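Local coordinates for protein shikimate dehydrogenase (NADP(+)) (Thermotoga maritima, PDB 3U62) that is a shikimate dehydrogenase that probably catalyses the reversible NADPH-linked reduction of 3-dehydroshikimate to shikimate on the pathway to chorismate, at residues 141-144 with 145-149; 225-228 with 229-232. All coordinates share one frame; numbering follows the deposited sequence.

The two contacts are both short-range, interaction 1 at the capped start of short helix 142-146 and the residues after it, interaction 2 within helix 222-235. They lie on opposite sides of the chain's centre, about 27 Å apart between centres and about 17 Å between nearest atoms. Interaction 1 belongs to the Rossmann-type domain, where residues 141-144 are predicted to bind NADP(+) and hold sulfate ions, consistent with an anion-binding site. Interaction 2 lies alongside residues predicted to bind shikimate: the side chain of Phe225 comes within about 3 Å of that of Ser15, and that of Gln228 within about 4 Å of that of Asn83. One contact thus concerns the probable cofactor site, the other the surroundings of the probable substrate site.

Interaction 1: residues 141-144 with 145-149; sequences TIER and AKALD. With SO4 (sulfate ion), chain E; SO4 (sulfate ion), chain D.
Ala145 N bonds to Thr141 O at 3.3 Å and Lys146 N to Ile142 O at 3.1 Å, the i to i+4 bonds of a short helix, whereas Ala147 N makes weak bonds to the carbonyls of both Glu143 and Arg144. Thr141 is the N-cap: with OG1 set between its backbone N and carbonyl carbon (chi1 68°), the hydroxyl accepts a weak bond from Arg144 N, and Thr141 OG1 donates to O2 of the chain E sulfate at 3.0 Å. Thr141 N grips that same oxygen almost straight, at 165°. Arg144 runs out extended, CD packed against this ion, and Arg144 NH1 donates weakly to its O1 and O4 while also reaching O2 of the chain D sulfate at 2.8 Å, so one nitrogen bridges two anions. The helix joins strands 135-139 and 153-156 in a beta-alpha-beta unit of the Rossmann fold; threonine and arginine here suit an anion, consistent with the predicted NADP(+) site, though the sulfates probably come from the crystallisation liquor. On another side of the helix Ile142 and Lys146 lie side by side, Ile142 CG2 against Lys146 CE at 3.7 Å. Small Ala145 packs on Ile154, and buried Leu148 on Val137 and Ile124.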
loop_
_atom_site.group_PDB
_atom_site.type_symbol
_atom_site.label_atom_id
_atom_site.label_comp_id
_atom_site.label_asym_id
_atom_site.label_seq_id
_atom_site.Cartn_x
_atom_site.Cartn_y
_atom_site.Cartn_z
ATOM N N THR A 141 -12.844 12.016 -2.613
ATOM C CA THR A 141 -14.138 11.539 -3.110
ATOM C C THR A 141 -15.127 11.198 -1.999
ATOM O O THR A 141 -14.752 10.627 -0.968
ATOM C CB THR A 141 -13.985 10.310 -4.044
ATOM O OG1 THR A 141 -13.526 9.180 -3.290
ATOM C CG2 THR A 141 -12.992 10.590 -5.165
ATOM N N ILE A 142 -16.390 11.550 -2.227
ATOM C CA ILE A 142 -17.464 11.303 -1.268
ATOM C C ILE A 142 -17.695 9.809 -1.066
ATOM O O ILE A 142 -17.869 9.350 0.065
ATOM C CB ILE A 142 -18.779 11.995 -1.702
ATOM C CG1 ILE A 142 -18.575 13.517 -1.761
ATOM C CG2 ILE A 142 -19.921 11.657 -0.737
ATOM C CD1 ILE A 142 -19.675 14.276 -2.487
ATOM N N GLU A 143 -17.685 9.063 -2.167
ATOM C CA GLU A 143 -17.890 7.620 -2.141
ATOM C C GLU A 143 -16.913 6.916 -1.189
ATOM O O GLU A 143 -17.331 6.117 -0.350
ATOM C CB GLU A 143 -17.800 7.067 -3.569
ATOM C CG GLU A 143 -17.885 5.559 -3.697
ATOM C CD GLU A 143 -16.522 4.900 -3.659
ATOM O OE1 GLU A 143 -16.236 4.181 -2.679
ATOM O OE2 GLU A 143 -15.733 5.108 -4.608
ATOM N N ARG A 144 -15.624 7.230 -1.313
ATOM C CA ARG A 144 -14.590 6.584 -0.498
ATOM C C ARG A 144 -14.656 6.977 0.974
ATOM O O ARG A 144 -14.330 6.165 1.851
ATOM C CB ARG A 144 -13.198 6.858 -1.063
ATOM C CG ARG A 144 -12.894 6.053 -2.310
ATOM C CD ARG A 144 -11.533 6.376 -2.879
ATOM N NE ARG A 144 -11.230 5.502 -4.009
ATOM C CZ ARG A 144 -10.149 5.600 -4.778
ATOM N NH1 ARG A 144 -9.243 6.543 -4.553
ATOM N NH2 ARG A 144 -9.975 4.749 -5.780
ATOM N N ALA A 145 -15.068 8.216 1.242
ATOM C CA ALA A 145 -15.283 8.674 2.612
ATOM C C ALA A 145 -16.418 7.891 3.273
ATOM O O ALA A 145 -16.367 7.610 4.475
ATOM C CB ALA A 145 -15.577 10.168 2.637
ATOM N N LYS A 146 -17.430 7.539 2.483
ATOM C CA LYS A 146 -18.583 6.792 2.988
ATOM C C LYS A 146 -18.295 5.299 3.182
ATOM O O LYS A 146 -19.044 4.601 3.869
ATOM C CB LYS A 146 -19.814 7.022 2.104
ATOM C CG LYS A 146 -20.416 8.412 2.278
ATOM C CD LYS A 146 -21.622 8.644 1.387
ATOM C CE LYS A 146 -22.239 10.010 1.672
ATOM N NZ LYS A 146 -23.380 10.316 0.753
ATOM N N ALA A 147 -17.204 4.823 2.583
ATOM C CA ALA A 147 -16.750 3.448 2.775
ATOM C C ALA A 147 -15.908 3.295 4.046
ATOM O O ALA A 147 -15.580 2.175 4.447
ATOM C CB ALA A 147 -15.974 2.971 1.553
ATOM N N LEU A 148 -15.566 4.420 4.673
ATOM C CA LEU A 148 -14.756 4.411 5.892
ATOM C C LEU A 148 -15.612 4.163 7.125
ATOM O O LEU A 148 -16.509 4.954 7.441
ATOM C CB LEU A 148 -13.999 5.733 6.054
ATOM C CG LEU A 148 -12.840 6.049 5.104
ATOM C CD1 LEU A 148 -12.396 7.496 5.311
ATOM C CD2 LEU A 148 -11.667 5.094 5.311
ATOM N N ASP A 149 -15.329 3.063 7.819
ATOM C CA ASP A 149 -16.036 2.723 9.054
ATOM C C ASP A 149 -15.146 2.849 10.289
ATOM O O ASP A 149 -15.619 2.711 11.420
ATOM C CB ASP A 149 -16.619 1.310 8.966
ATOM C CG ASP A 149 -17.714 1.191 7.921
ATOM O OD1 ASP A 149 -18.430 2.186 7.670
ATOM O OD2 ASP A 149 -17.869 0.087 7.353
HETATM S S SO4 E . -9.607 9.579 -2.332
HETATM O O1 SO4 E . -9.619 9.523 -3.791
HETATM O O2 SO4 E . -10.978 9.717 -1.838
HETATM O O3 SO4 E . -8.822 10.730 -1.896
HETATM O O4 SO4 E . -9.011 8.356 -1.800
HETATM S S SO4 D . -5.414 6.484 -6.091
HETATM O O1 SO4 D . -5.821 6.299 -7.482
HETATM O O2 SO4 D . -6.511 6.107 -5.199
HETATM O O3 SO4 D . -5.066 7.884 -5.866
HETATM O O4 SO4 D . -4.256 5.641 -5.806
#

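Interaction 2: residues 225-228 with 229-232; sequences FYYQ and AMEN
Gln228 and Asn232, one turn apart, are joined twice: Asn232 N donates to Gln228 O at 2.9 Å, and Asn232 ND2 to Gln228 OE1 at 3.0 Å. The second bond comes from above the carbonyl plane of Gln228, the two amide planes standing 75° apart. Gln228 can fold back in this way because CG sits between its backbone N and carbonyl carbon (chi1 67°) and the chain bends again at chi2. That turn also brings Gln228 NE2 to Phe225 O, 3.1 Å away and on a lone pair, so this carbonyl serves two donors, the other being Ala229 N. A buried amide thereby has both ends used; that of Asn232 finds further partners in Thr93 OG1 for OD1 and Tyr19 OH for ND2. Tyr227 O accepts from Glu231 N and from a water, which also donates weakly to Glu231 OE1. The flexible, apolar Met230 turns its SD to the edge of the Tyr227 ring, a Met-aromatic contact, while Met230 CE lies 4.0 Å from Tyr226 CE2. Phe225 touches Ser15 and Gln228 touches Asn83, both predicted to bind shikimate, so this face probably borders the substrate pocket. Helices 15-26, 94-101 and 241-248 pack around helix 222-235.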
loop_
_atom_site.group_PDB
_atom_site.type_symbol
_atom_site.label_atom_id
_atom_site.label_comp_id
_atom_site.label_asym_id
_atom_site.label_seq_id
_atom_site.Cartn_x
_atom_site.Cartn_y
_atom_site.Cartn_z
ATOM N N PHE A 225 6.594 -2.039 0.480
ATOM C CA PHE A 225 6.638 -2.991 -0.628
ATOM C C PHE A 225 7.429 -4.246 -0.263
ATOM O O PHE A 225 6.986 -5.364 -0.529
ATOM C CB PHE A 225 7.228 -2.351 -1.892
ATOM C CG PHE A 225 7.390 -3.321 -3.027
ATOM C CD1 PHE A 225 6.325 -3.597 -3.879
ATOM C CD2 PHE A 225 8.598 -3.985 -3.227
ATOM C CE1 PHE A 225 6.462 -4.507 -4.922
ATOM C CE2 PHE A 225 8.746 -4.898 -4.265
ATOM C CZ PHE A 225 7.676 -5.161 -5.116
ATOM N N TYR A 226 8.603 -4.040 0.331
ATOM C CA TYR A 226 9.488 -5.116 0.773
ATOM C C TYR A 226 8.765 -6.076 1.712
ATOM O O TYR A 226 8.792 -7.292 1.503
ATOM C CB TYR A 226 10.718 -4.510 1.460
ATOM C CG TYR A 226 11.756 -5.489 1.969
ATOM C CD1 TYR A 226 12.769 -5.960 1.133
ATOM C CD2 TYR A 226 11.754 -5.910 3.300
ATOM C CE1 TYR A 226 13.737 -6.846 1.601
ATOM C CE2 TYR A 226 12.715 -6.797 3.780
ATOM C CZ TYR A 226 13.704 -7.258 2.925
ATOM O OH TYR A 226 14.657 -8.135 3.394
ATOM N N TYR A 227 8.108 -5.530 2.731
ATOM C CA TYR A 227 7.477 -6.360 3.752
ATOM C C TYR A 227 6.150 -6.989 3.328
ATOM O O TYR A 227 5.812 -8.076 3.804
ATOM C CB TYR A 227 7.339 -5.599 5.070
ATOM C CG TYR A 227 8.652 -5.401 5.797
ATOM C CD1 TYR A 227 9.168 -4.123 6.009
ATOM C CD2 TYR A 227 9.382 -6.492 6.274
ATOM C CE1 TYR A 227 10.371 -3.931 6.679
ATOM C CE2 TYR A 227 10.588 -6.316 6.943
ATOM C CZ TYR A 227 11.075 -5.033 7.144
ATOM O OH TYR A 227 12.267 -4.855 7.804
ATOM N N GLN A 228 5.400 -6.326 2.447
ATOM C CA GLN A 228 4.192 -6.952 1.894
ATOM C C GLN A 228 4.558 -8.124 0.984
ATOM O O GLN A 228 3.872 -9.146 0.984
ATOM C CB GLN A 228 3.245 -5.944 1.212
ATOM C CG GLN A 228 3.754 -5.270 -0.064
ATOM C CD GLN A 228 3.495 -6.075 -1.331
ATOM O OE1 GLN A 228 2.439 -6.690 -1.495
ATOM N NE2 GLN A 228 4.464 -6.060 -2.242
ATOM N N ALA A 229 5.647 -7.971 0.230
ATOM C CA ALA A 229 6.164 -9.039 -0.628
ATOM C C ALA A 229 6.587 -10.252 0.195
ATOM O O ALA A 229 6.320 -11.391 -0.191
ATOM C CB ALA A 229 7.325 -8.533 -1.469
ATOM N N MET A 230 7.247 -9.992 1.323
ATOM C CA MET A 230 7.636 -11.034 2.269
ATOM C C MET A 230 6.414 -11.814 2.750
ATOM O O MET A 230 6.419 -13.049 2.751
ATOM C CB MET A 230 8.374 -10.416 3.460
ATOM C CG MET A 230 8.761 -11.406 4.556
ATOM S SD MET A 230 9.482 -10.611 6.006
ATOM C CE MET A 230 11.064 -10.073 5.357
ATOM N N GLU A 231 5.371 -11.087 3.148
ATOM C CA GLU A 231 4.136 -11.696 3.635
ATOM C C GLU A 231 3.418 -12.486 2.536
ATOM O O GLU A 231 2.887 -13.568 2.800
ATOM C CB GLU A 231 3.211 -10.633 4.238
ATOM C CG GLU A 231 2.074 -11.185 5.104
ATOM C CD GLU A 231 2.526 -11.692 6.467
ATOM O OE1 GLU A 231 3.643 -11.311 6.921
ATOM O OE2 GLU A 231 1.757 -12.484 7.084
ATOM N N ASN A 232 3.407 -11.941 1.317
ATOM C CA ASN A 232 2.843 -12.633 0.152
ATOM C C ASN A 232 3.468 -14.006 -0.042
ATOM O O ASN A 232 2.762 -15.001 -0.221
ATOM C CB ASN A 232 3.059 -11.823 -1.132
ATOM C CG ASN A 232 2.303 -10.507 -1.144
ATOM O OD1 ASN A 232 1.344 -10.311 -0.398
ATOM N ND2 ASN A 232 2.734 -9.596 -2.008
HETATM O O HOH W 1 6.418 -9.398 6.129
#